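Local coordinates for protein RhCC (Rhodococcus jostii, PDB 4U5R) that probably acts as a cofactor-independent oxygenase of the tautomerase superfamily and can bind a magnesium ion, at residues W3-P8 with E22-I27; N10-D15 with V41-M46; R36-V41 with V119-E124. The protein carries 1 engineered substitution. All coordinates share one frame; numbering follows the deposited sequence.

Interaction 1. Residues W3-P8 with E22-I27; sequences WEIFTP and EAITSI
In the beta-alpha-beta unit made of strand 2-8, helix 14-32 and strand 40-46, Trp3 on the first strand meets Ile24 on the helix. The contact is buried and apolar. The two side chains come from opposite directions, and Ile24 lies over one face of the indole. Its CG2 methyl sits 3.4 Å from Trp3 CE2. The same methyl stands 21° off the normal of the five-membered ring, 3.7 Å from its centroid, which is a CH-pi contact. The other branch of Ile24 serves the six-membered ring: CD1 lies 3.7 Å from Trp3 CE3. This split follows from the torsions of Ile24. CG2 is anti to the backbone N, while CG1 lies beside it (chi1 -70°) and carries CD1 to the six-membered ring.

Ile5, two residues along the strand, reaches Ile24 tip to tip, CD1 to CD1 at 3.9 Å. Ile24 thus packs on two successive side chains of the same strand face. The indole NE1 is hydrogen-bonded to the hydroxyl of Tyr28, one turn further along the helix, which gives the ring a polar hold in addition to the packing of Ile24 over one face. With an alanine here instead of the tryptophan, both branches of Ile24 would probably lose the aromatic face they pack on, and Tyr28 its indole partner. Ile27 also packs on Val85 of helix 76-90. Strand, crossover helix and sheet form the layered core expected of the beta-alpha-beta fold of the tautomerase superfamily.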
loop_
_atom_site.group_PDB
_atom_site.type_symbol
_atom_site.label_atom_id
_atom_site.label_comp_id
_atom_site.label_asym_id
_atom_site.label_seq_id
_atom_site.Cartn_x
_atom_site.Cartn_y
_atom_site.Cartn_z
ATOM N N TRP B 3 -9.302 -2.447 -2.504
ATOM C CA TRP B 3 -9.233 -1.277 -3.385
ATOM C C TRP B 3 -9.172 0.031 -2.618
ATOM O O TRP B 3 -9.923 0.243 -1.664
ATOM C CB TRP B 3 -10.449 -1.211 -4.310
ATOM C CG TRP B 3 -10.505 -2.193 -5.423
ATOM C CD1 TRP B 3 -10.480 -3.562 -5.332
ATOM C CD2 TRP B 3 -10.673 -1.883 -6.804
ATOM N NE1 TRP B 3 -10.586 -4.115 -6.588
ATOM C CE2 TRP B 3 -10.709 -3.103 -7.506
ATOM C CE3 TRP B 3 -10.766 -0.684 -7.520
ATOM C CZ2 TRP B 3 -10.851 -3.164 -8.895
ATOM C CZ3 TRP B 3 -10.917 -0.744 -8.904
ATOM C CH2 TRP B 3 -10.943 -1.977 -9.573
ATOM N N GLU B 4 -8.290 0.915 -3.064
ATOM C CA GLU B 4 -8.258 2.283 -2.590
ATOM C C GLU B 4 -8.576 3.212 -3.735
ATOM O O GLU B 4 -7.919 3.143 -4.762
ATOM C CB GLU B 4 -6.893 2.630 -2.048
ATOM C CG GLU B 4 -6.519 1.978 -0.752
ATOM C CD GLU B 4 -5.083 2.290 -0.405
ATOM O OE1 GLU B 4 -4.188 1.889 -1.183
ATOM O OE2 GLU B 4 -4.850 2.981 0.604
ATOM N N ILE B 5 -9.553 4.095 -3.552
ATOM C CA ILE B 5 -9.858 5.086 -4.571
ATOM C C ILE B 5 -9.728 6.480 -3.982
ATOM O O ILE B 5 -10.501 6.881 -3.118
ATOM C CB ILE B 5 -11.268 4.842 -5.165
ATOM C CG1 ILE B 5 -11.328 3.417 -5.735
ATOM C CG2 ILE B 5 -11.592 5.878 -6.234
ATOM C CD1 ILE B 5 -12.647 3.027 -6.361
ATOM N N PHE B 6 -8.698 7.188 -4.425
ATOM C CA PHE B 6 -8.397 8.537 -3.966
ATOM C C PHE B 6 -9.015 9.542 -4.916
ATOM O O PHE B 6 -8.644 9.583 -6.079
ATOM C CB PHE B 6 -6.882 8.754 -3.908
ATOM C CG PHE B 6 -6.166 7.855 -2.945
ATOM C CD1 PHE B 6 -5.985 8.241 -1.630
ATOM C CD2 PHE B 6 -5.619 6.650 -3.374
ATOM C CE1 PHE B 6 -5.293 7.433 -0.746
ATOM C CE2 PHE B 6 -4.933 5.832 -2.494
ATOM C CZ PHE B 6 -4.777 6.218 -1.175
ATOM N N THR B 7 -9.959 10.346 -4.430
ATOM C CA THR B 7 -10.715 11.285 -5.274
ATOM C C THR B 7 -10.624 12.736 -4.809
ATOM O O THR B 7 -10.378 12.991 -3.629
ATOM C CB THR B 7 -12.220 10.945 -5.300
ATOM O OG1 THR B 7 -12.800 11.290 -4.035
ATOM C CG2 THR B 7 -12.451 9.472 -5.580
ATOM N N PRO B 8 -10.854 13.693 -5.724
ATOM C CA PRO B 8 -11.128 15.053 -5.263
ATOM C C PRO B 8 -12.229 15.011 -4.227
ATOM O O PRO B 8 -13.149 14.200 -4.380
ATOM C CB PRO B 8 -11.602 15.773 -6.530
ATOM C CG PRO B 8 -10.957 15.033 -7.642
ATOM C CD PRO B 8 -10.878 13.588 -7.196
ATOM N N GLU B 22 -20.327 -1.685 -6.072
ATOM C CA GLU B 22 -21.098 -2.807 -6.591
ATOM C C GLU B 22 -20.525 -3.292 -7.935
ATOM O O GLU B 22 -20.386 -4.502 -8.171
ATOM C CB GLU B 22 -22.573 -2.409 -6.733
ATOM C CG GLU B 22 -23.410 -3.415 -7.474
ATOM C CD GLU B 22 -23.496 -4.741 -6.752
ATOM O OE1 GLU B 22 -23.316 -4.758 -5.514
ATOM O OE2 GLU B 22 -23.746 -5.766 -7.425
ATOM N N ALA B 23 -20.171 -2.353 -8.806
ATOM C CA ALA B 23 -19.608 -2.720 -10.100
ATOM C C ALA B 23 -18.267 -3.425 -9.955
ATOM O O ALA B 23 -17.985 -4.410 -10.646
ATOM C CB ALA B 23 -19.464 -1.486 -10.983
ATOM N N ILE B 24 -17.441 -2.909 -9.050
ATOM C CA ILE B 24 -16.141 -3.498 -8.763
ATOM C C ILE B 24 -16.314 -4.902 -8.172
ATOM O O ILE B 24 -15.669 -5.849 -8.621
ATOM C CB ILE B 24 -15.340 -2.599 -7.805
ATOM C CG1 ILE B 24 -14.914 -1.326 -8.540
ATOM C CG2 ILE B 24 -14.132 -3.344 -7.253
ATOM C CD1 ILE B 24 -14.457 -0.223 -7.622
ATOM N N THR B 25 -17.233 -5.033 -7.214
ATOM C CA THR B 25 -17.570 -6.336 -6.644
ATOM C C THR B 25 -18.021 -7.317 -7.723
ATOM O O THR B 25 -17.632 -8.489 -7.709
ATOM C CB THR B 25 -18.679 -6.193 -5.587
ATOM O OG1 THR B 25 -18.207 -5.357 -4.526
ATOM C CG2 THR B 25 -19.093 -7.559 -5.011
ATOM N N SER B 26 -18.828 -6.841 -8.673
ATOM C CA SER B 26 -19.323 -7.729 -9.734
ATOM C C SER B 26 -18.196 -8.372 -10.579
ATOM O O SER B 26 -18.341 -9.501 -11.047
ATOM C CB SER B 26 -20.298 -6.974 -10.643
ATOM O OG SER B 26 -19.613 -6.139 -11.561
ATOM N N ILE B 27 -17.070 -7.675 -10.755
ATOM C CA ILE B 27 -15.900 -8.278 -11.398
ATOM C C ILE B 27 -15.539 -9.635 -10.791
ATOM O O ILE B 27 -15.367 -10.628 -11.504
ATOM C CB ILE B 27 -14.644 -7.375 -11.303
ATOM C CG1 ILE B 27 -14.876 -6.032 -12.001
ATOM C CG2 ILE B 27 -13.448 -8.073 -11.928
ATOM C CD1 ILE B 27 -13.697 -5.062 -11.884
#

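Interaction 2. Residues N10-D15 with V41-M46; sequences NAFTPD and VLFKDM
The carboxylate of Asp45 is held by the loop at 10-12 through both oxygens, one directly and one through a water. Its OD2 accepts a hydrogen bond from the backbone N of Asn10 at 3.0 Å, nearly straight (165° at the hydrogen). Its OD1 accepts a bond of 2.7 Å from water 1. The contact belongs to the beta-alpha-beta unit: residues 10-15 lead from strand 2-8 into helix 14-32, and Asp45 stands near the end of strand 40-46. The loop is therefore tied to the strand beside the one it has just left.

The approach of Asn10 N is from above the carboxylate, 60° out of its plane. The side-chain amide of Asn10 is turned nearly perpendicular to the carboxylate, and its ND2 stays 3.8 Å from Asp45 OD2. Asn10 and Asp45 are exposed residues, so this polar part lies at the surface.

The inner part is aromatic and buried. The side chains of Phe12 and Phe43 cross at about a right angle. Phe12 CD2 lies 3.9 Å from Phe43 CE1. With chi1 of -64°, Phe12 CG lies anti to its carbonyl carbon, and the ring leaves the loop on the side of strand 40-46. Phe12 also packs on Leu20 and Lys17 of helix 14-32, and Phe43 also touches Lys17. Phe43 has another aromatic neighbour, Tyr52 of the third subunit, at about a right angle to it.

Thr13 caps the helix that follows, its OG1 bonded to the backbone N of Asp16. Water 1 completes its bridge from Asp45 by accepting a hydrogen bond from the backbone N of Phe12 at 3.1 Å.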
loop_
_atom_site.group_PDB
_atom_site.type_symbol
_atom_site.label_atom_id
_atom_site.label_comp_id
_atom_site.label_asym_id
_atom_site.label_seq_id
_atom_site.Cartn_x
_atom_site.Cartn_y
_atom_site.Cartn_z
ATOM N N ASN B 10 -15.463 15.201 -2.267
ATOM C CA ASN B 10 -16.884 15.264 -2.621
ATOM C C ASN B 10 -17.193 14.902 -4.079
ATOM O O ASN B 10 -18.291 15.172 -4.574
ATOM C CB ASN B 10 -17.444 16.661 -2.283
ATOM C CG ASN B 10 -17.107 17.101 -0.861
ATOM O OD1 ASN B 10 -16.592 18.198 -0.642
ATOM N ND2 ASN B 10 -17.385 16.242 0.111
ATOM N N ALA B 11 -16.255 14.244 -4.760
ATOM C CA ALA B 11 -16.489 13.807 -6.135
ATOM C C ALA B 11 -17.678 12.853 -6.239
ATOM O O ALA B 11 -18.464 12.933 -7.190
ATOM C CB ALA B 11 -15.237 13.132 -6.707
ATOM N N PHE B 12 -17.786 11.939 -5.272
ATOM C CA PHE B 12 -18.821 10.910 -5.282
ATOM C C PHE B 12 -19.824 11.047 -4.149
ATOM O O PHE B 12 -19.454 11.275 -2.994
ATOM C CB PHE B 12 -18.192 9.519 -5.202
ATOM C CG PHE B 12 -17.336 9.164 -6.382
ATOM C CD1 PHE B 12 -17.660 9.588 -7.658
ATOM C CD2 PHE B 12 -16.213 8.368 -6.209
ATOM C CE1 PHE B 12 -16.871 9.238 -8.737
ATOM C CE2 PHE B 12 -15.419 8.015 -7.284
ATOM C CZ PHE B 12 -15.741 8.457 -8.546
ATOM N N THR B 13 -21.096 10.870 -4.491
ATOM C CA THR B 13 -22.167 10.792 -3.496
ATOM C C THR B 13 -22.160 9.420 -2.841
ATOM O O THR B 13 -21.534 8.495 -3.356
ATOM C CB THR B 13 -23.552 11.023 -4.129
ATOM O OG1 THR B 13 -23.827 9.968 -5.058
ATOM C CG2 THR B 13 -23.615 12.374 -4.840
ATOM N N PRO B 14 -22.866 9.269 -1.708
ATOM C CA PRO B 14 -22.973 7.917 -1.143
ATOM C C PRO B 14 -23.563 6.908 -2.144
ATOM O O PRO B 14 -23.094 5.763 -2.233
ATOM C CB PRO B 14 -23.898 8.118 0.063
ATOM C CG PRO B 14 -23.672 9.526 0.467
ATOM C CD PRO B 14 -23.427 10.292 -0.806
ATOM N N ASP B 15 -24.568 7.335 -2.908
ATOM C CA ASP B 15 -25.133 6.489 -3.952
ATOM C C ASP B 15 -24.095 6.132 -5.022
ATOM O O ASP B 15 -24.036 4.982 -5.445
ATOM C CB ASP B 15 -26.352 7.167 -4.586
ATOM C CG ASP B 15 -27.565 7.158 -3.667
ATOM O OD1 ASP B 15 -27.552 6.406 -2.667
ATOM O OD2 ASP B 15 -28.534 7.897 -3.946
ATOM N N VAL B 41 -13.680 -1.791 -0.807
ATOM C CA VAL B 41 -13.339 -0.563 -1.519
ATOM C C VAL B 41 -13.316 0.608 -0.535
ATOM O O VAL B 41 -14.327 0.946 0.115
ATOM C CB VAL B 41 -14.326 -0.252 -2.668
ATOM C CG1 VAL B 41 -13.880 1.013 -3.392
ATOM C CG2 VAL B 41 -14.404 -1.395 -3.660
ATOM N N LEU B 42 -12.156 1.235 -0.412
ATOM C CA LEU B 42 -12.009 2.356 0.504
ATOM C C LEU B 42 -11.949 3.657 -0.297
ATOM O O LEU B 42 -11.038 3.842 -1.108
ATOM C CB LEU B 42 -10.748 2.197 1.374
ATOM C CG LEU B 42 -10.546 0.854 2.094
ATOM C CD1 LEU B 42 -9.285 0.884 2.948
ATOM C CD2 LEU B 42 -11.763 0.513 2.948
ATOM N N PHE B 43 -12.933 4.529 -0.087
ATOM C CA PHE B 43 -12.943 5.841 -0.730
ATOM C C PHE B 43 -12.248 6.882 0.130
ATOM O O PHE B 43 -12.573 7.066 1.303
ATOM C CB PHE B 43 -14.375 6.289 -1.030
ATOM C CG PHE B 43 -15.034 5.480 -2.090
ATOM C CD1 PHE B 43 -14.827 5.781 -3.425
ATOM C CD2 PHE B 43 -15.835 4.404 -1.762
ATOM C CE1 PHE B 43 -15.397 5.019 -4.416
ATOM C CE2 PHE B 43 -16.429 3.642 -2.750
ATOM C CZ PHE B 43 -16.215 3.961 -4.084
ATOM N N LYS B 44 -11.282 7.570 -0.461
ATOM C CA LYS B 44 -10.485 8.519 0.294
ATOM C C LYS B 44 -10.574 9.883 -0.385
ATOM O O LYS B 44 -9.988 10.106 -1.448
ATOM C CB LYS B 44 -9.040 8.004 0.407
ATOM C CG LYS B 44 -8.943 6.685 1.206
ATOM C CD LYS B 44 -7.586 6.005 1.077
ATOM C CE LYS B 44 -7.464 4.806 1.995
ATOM N NZ LYS B 44 -6.038 4.396 2.105
ATOM N N ASP B 45 -11.350 10.779 0.223
ATOM C CA ASP B 45 -11.484 12.140 -0.261
ATOM C C ASP B 45 -10.200 12.921 -0.002
ATOM O O ASP B 45 -9.707 12.973 1.129
ATOM C CB ASP B 45 -12.682 12.829 0.408
ATOM C CG ASP B 45 -13.956 12.717 -0.413
ATOM O OD1 ASP B 45 -13.929 12.086 -1.489
ATOM O OD2 ASP B 45 -14.990 13.258 0.021
ATOM N N MET B 46 -9.645 13.500 -1.064
ATOM C CA MET B 46 -8.439 14.306 -0.946
ATOM C C MET B 46 -8.764 15.777 -1.100
ATOM O O MET B 46 -9.299 16.190 -2.134
ATOM C CB MET B 46 -7.406 13.906 -1.998
ATOM C CG MET B 46 -7.000 12.448 -1.928
ATOM S SD MET B 46 -6.131 12.029 -0.398
ATOM C CE MET B 46 -4.587 12.930 -0.550
HETATM O O HOH W 1 -16.379 11.646 -2.570
#

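Interaction 3. Residues R36-V41 with V119-E124; sequences RFYVVV and VPPPPE
Van der Waals contact comes first where Tyr38 meets the prolines of segment 119-124. The hydroxyl end of the tyrosine does the touching. Tyr38 OH lies 3.6 Å from Pro120 CB, and the same oxygen lies 3.6 Å from Pro121 CD. It therefore sits against two successive proline rings, and the side chains run obliquely to one another.

The polar link passes through water 2. Tyr38 OH donates to this water at 2.6 Å, a short bond. The water lies in the plane of the phenol, at its edge. It then donates to Pro121 O at 2.8 Å. One water thus serves both the tyrosine hydroxyl and the proline carbonyl.

Aromatic packing surrounds the contact. Trp113 meets the Tyr38 ring edge-to-face and also touches Pro120. Trp131 of helix 126-134 packs on both Tyr38 and Pro121.

The arrangement is a water-bridged contact of aromatic and proline side chains. It joins the 3-10 turn at 36-38, just before strand 40-46 of the beta-alpha-beta fold, to the loop between strand 113-115 and helix 126-134.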
loop_
_atom_site.group_PDB
_atom_site.type_symbol
_atom_site.label_atom_id
_atom_site.label_comp_id
_atom_site.label_asym_id
_atom_site.label_seq_id
_atom_site.Cartn_x
_atom_site.Cartn_y
_atom_site.Cartn_z
ATOM N N ARG B 36 -18.857 -12.031 -1.990
ATOM C CA ARG B 36 -18.951 -10.601 -2.233
ATOM C C ARG B 36 -18.172 -9.825 -1.186
ATOM O O ARG B 36 -17.492 -8.843 -1.516
ATOM C CB ARG B 36 -20.411 -10.151 -2.255
ATOM C CG ARG B 36 -21.235 -10.765 -3.364
ATOM C CD ARG B 36 -22.680 -10.338 -3.214
ATOM N NE ARG B 36 -22.747 -8.886 -3.220
ATOM C CZ ARG B 36 -22.839 -8.162 -4.329
ATOM N NH1 ARG B 36 -22.875 -6.840 -4.256
ATOM N NH2 ARG B 36 -22.897 -8.767 -5.511
ATOM N N PHE B 37 -18.225 -10.273 0.067
ATOM C CA PHE B 37 -17.622 -9.504 1.147
ATOM C C PHE B 37 -16.082 -9.495 1.127
ATOM O O PHE B 37 -15.491 -8.706 1.861
ATOM C CB PHE B 37 -18.108 -9.993 2.522
ATOM C CG PHE B 37 -17.617 -11.361 2.895
ATOM C CD1 PHE B 37 -16.422 -11.531 3.577
ATOM C CD2 PHE B 37 -18.381 -12.472 2.599
ATOM C CE1 PHE B 37 -15.986 -12.799 3.920
ATOM C CE2 PHE B 37 -17.948 -13.742 2.946
ATOM C CZ PHE B 37 -16.751 -13.897 3.613
ATOM N N TYR B 38 -15.449 -10.358 0.319
ATOM C CA TYR B 38 -14.000 -10.261 0.058
ATOM C C TYR B 38 -13.631 -8.918 -0.569
ATOM O O TYR B 38 -12.513 -8.429 -0.376
ATOM C CB TYR B 38 -13.490 -11.362 -0.885
ATOM C CG TYR B 38 -13.293 -12.741 -0.296
ATOM C CD1 TYR B 38 -13.708 -13.042 0.990
ATOM C CD2 TYR B 38 -12.687 -13.738 -1.043
ATOM C CE1 TYR B 38 -13.538 -14.314 1.512
ATOM C CE2 TYR B 38 -12.500 -15.006 -0.529
ATOM C CZ TYR B 38 -12.932 -15.284 0.744
ATOM O OH TYR B 38 -12.763 -16.548 1.244
ATOM N N VAL B 39 -14.556 -8.332 -1.327
ATOM C CA VAL B 39 -14.253 -7.110 -2.078
ATOM C C VAL B 39 -14.455 -5.859 -1.216
ATOM O O VAL B 39 -15.582 -5.458 -0.914
ATOM C CB VAL B 39 -15.118 -7.013 -3.357
ATOM C CG1 VAL B 39 -14.592 -5.922 -4.272
ATOM C CG2 VAL B 39 -15.111 -8.335 -4.101
ATOM N N VAL B 40 -13.335 -5.245 -0.850
ATOM C CA VAL B 40 -13.334 -4.057 -0.002
ATOM C C VAL B 40 -12.890 -2.858 -0.844
ATOM O O VAL B 40 -11.858 -2.903 -1.535
ATOM C CB VAL B 40 -12.405 -4.241 1.221
ATOM C CG1 VAL B 40 -12.274 -2.945 2.004
ATOM C CG2 VAL B 40 -12.906 -5.385 2.116
ATOM N N VAL B 41 -13.680 -1.791 -0.807
ATOM C CA VAL B 41 -13.339 -0.563 -1.519
ATOM C C VAL B 41 -13.316 0.608 -0.535
ATOM O O VAL B 41 -14.327 0.946 0.115
ATOM C CB VAL B 41 -14.326 -0.252 -2.668
ATOM C CG1 VAL B 41 -13.880 1.013 -3.392
ATOM C CG2 VAL B 41 -14.404 -1.395 -3.660
ATOM N N VAL B 119 -9.059 -18.116 8.704
ATOM C CA VAL B 119 -8.343 -18.481 7.487
ATOM C C VAL B 119 -9.352 -18.621 6.358
ATOM O O VAL B 119 -10.246 -19.460 6.436
ATOM C CB VAL B 119 -7.577 -19.813 7.658
ATOM C CG1 VAL B 119 -6.940 -20.261 6.335
ATOM C CG2 VAL B 119 -6.540 -19.707 8.768
ATOM N N PRO B 120 -9.231 -17.793 5.311
ATOM C CA PRO B 120 -10.134 -18.006 4.177
ATOM C C PRO B 120 -9.941 -19.388 3.544
ATOM O O PRO B 120 -8.830 -19.909 3.528
ATOM C CB PRO B 120 -9.747 -16.877 3.210
ATOM C CG PRO B 120 -9.195 -15.807 4.120
ATOM C CD PRO B 120 -8.418 -16.572 5.141
ATOM N N PRO B 121 -11.031 -19.989 3.054
ATOM C CA PRO B 121 -10.941 -21.361 2.530
ATOM C C PRO B 121 -10.230 -21.430 1.180
ATOM O O PRO B 121 -10.018 -20.399 0.554
ATOM C CB PRO B 121 -12.409 -21.783 2.404
ATOM C CG PRO B 121 -13.162 -20.507 2.314
ATOM C CD PRO B 121 -12.421 -19.531 3.173
ATOM N N PRO B 122 -9.838 -22.637 0.745
ATOM C CA PRO B 122 -9.131 -22.724 -0.535
ATOM C C PRO B 122 -9.992 -22.260 -1.705
ATOM O O PRO B 122 -11.216 -22.398 -1.657
ATOM C CB PRO B 122 -8.811 -24.221 -0.655
ATOM C CG PRO B 122 -8.840 -24.729 0.744
ATOM C CD PRO B 122 -9.938 -23.953 1.403
ATOM N N PRO B 123 -9.353 -21.713 -2.747
ATOM C CA PRO B 123 -10.034 -21.328 -3.986
ATOM C C PRO B 123 -10.832 -22.484 -4.574
ATOM O O PRO B 123 -10.320 -23.605 -4.646
ATOM C CB PRO B 123 -8.878 -20.927 -4.910
ATOM C CG PRO B 123 -7.784 -20.516 -3.979
ATOM C CD PRO B 123 -7.906 -21.439 -2.803
ATOM N N GLU B 124 -12.080 -22.205 -4.945
ATOM C CA GLU B 124 -12.974 -23.166 -5.596
ATOM C C GLU B 124 -13.350 -24.357 -4.708
ATOM O O GLU B 124 -13.849 -25.369 -5.199
ATOM C CB GLU B 124 -12.352 -23.660 -6.909
ATOM C CG GLU B 124 -12.076 -22.538 -7.905
ATOM C CD GLU B 124 -11.253 -22.992 -9.099
ATOM O OE1 GLU B 124 -11.110 -24.218 -9.302
ATOM O OE2 GLU B 124 -10.748 -22.117 -9.838
HETATM O O HOH W 2 -11.334 -18.087 -0.349
#

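Interactions 1 and 2 share the unit formed by strand 2-8, helix 14-32 and strand 40-46, with centres about 10 Å apart. Glu4 OE2 forms a salt bridge to Lys44 NZ between them. Interaction 3 adjoins interaction 1 where Glu22 OE1 of the helix meets Arg36 NH1, just before strand 40-46, also in a salt bridge. Interactions 2 and 3 share Val41, yet their centres are about 23 Å apart, on opposite sides of the chain's centre. All three touch the third subunit. The Trp3 side chain is about 11 Å from that of Ala106, an engineered residue at a magnesium site with no metal bound in this chain; interactions 2 and 3 lie away from that site.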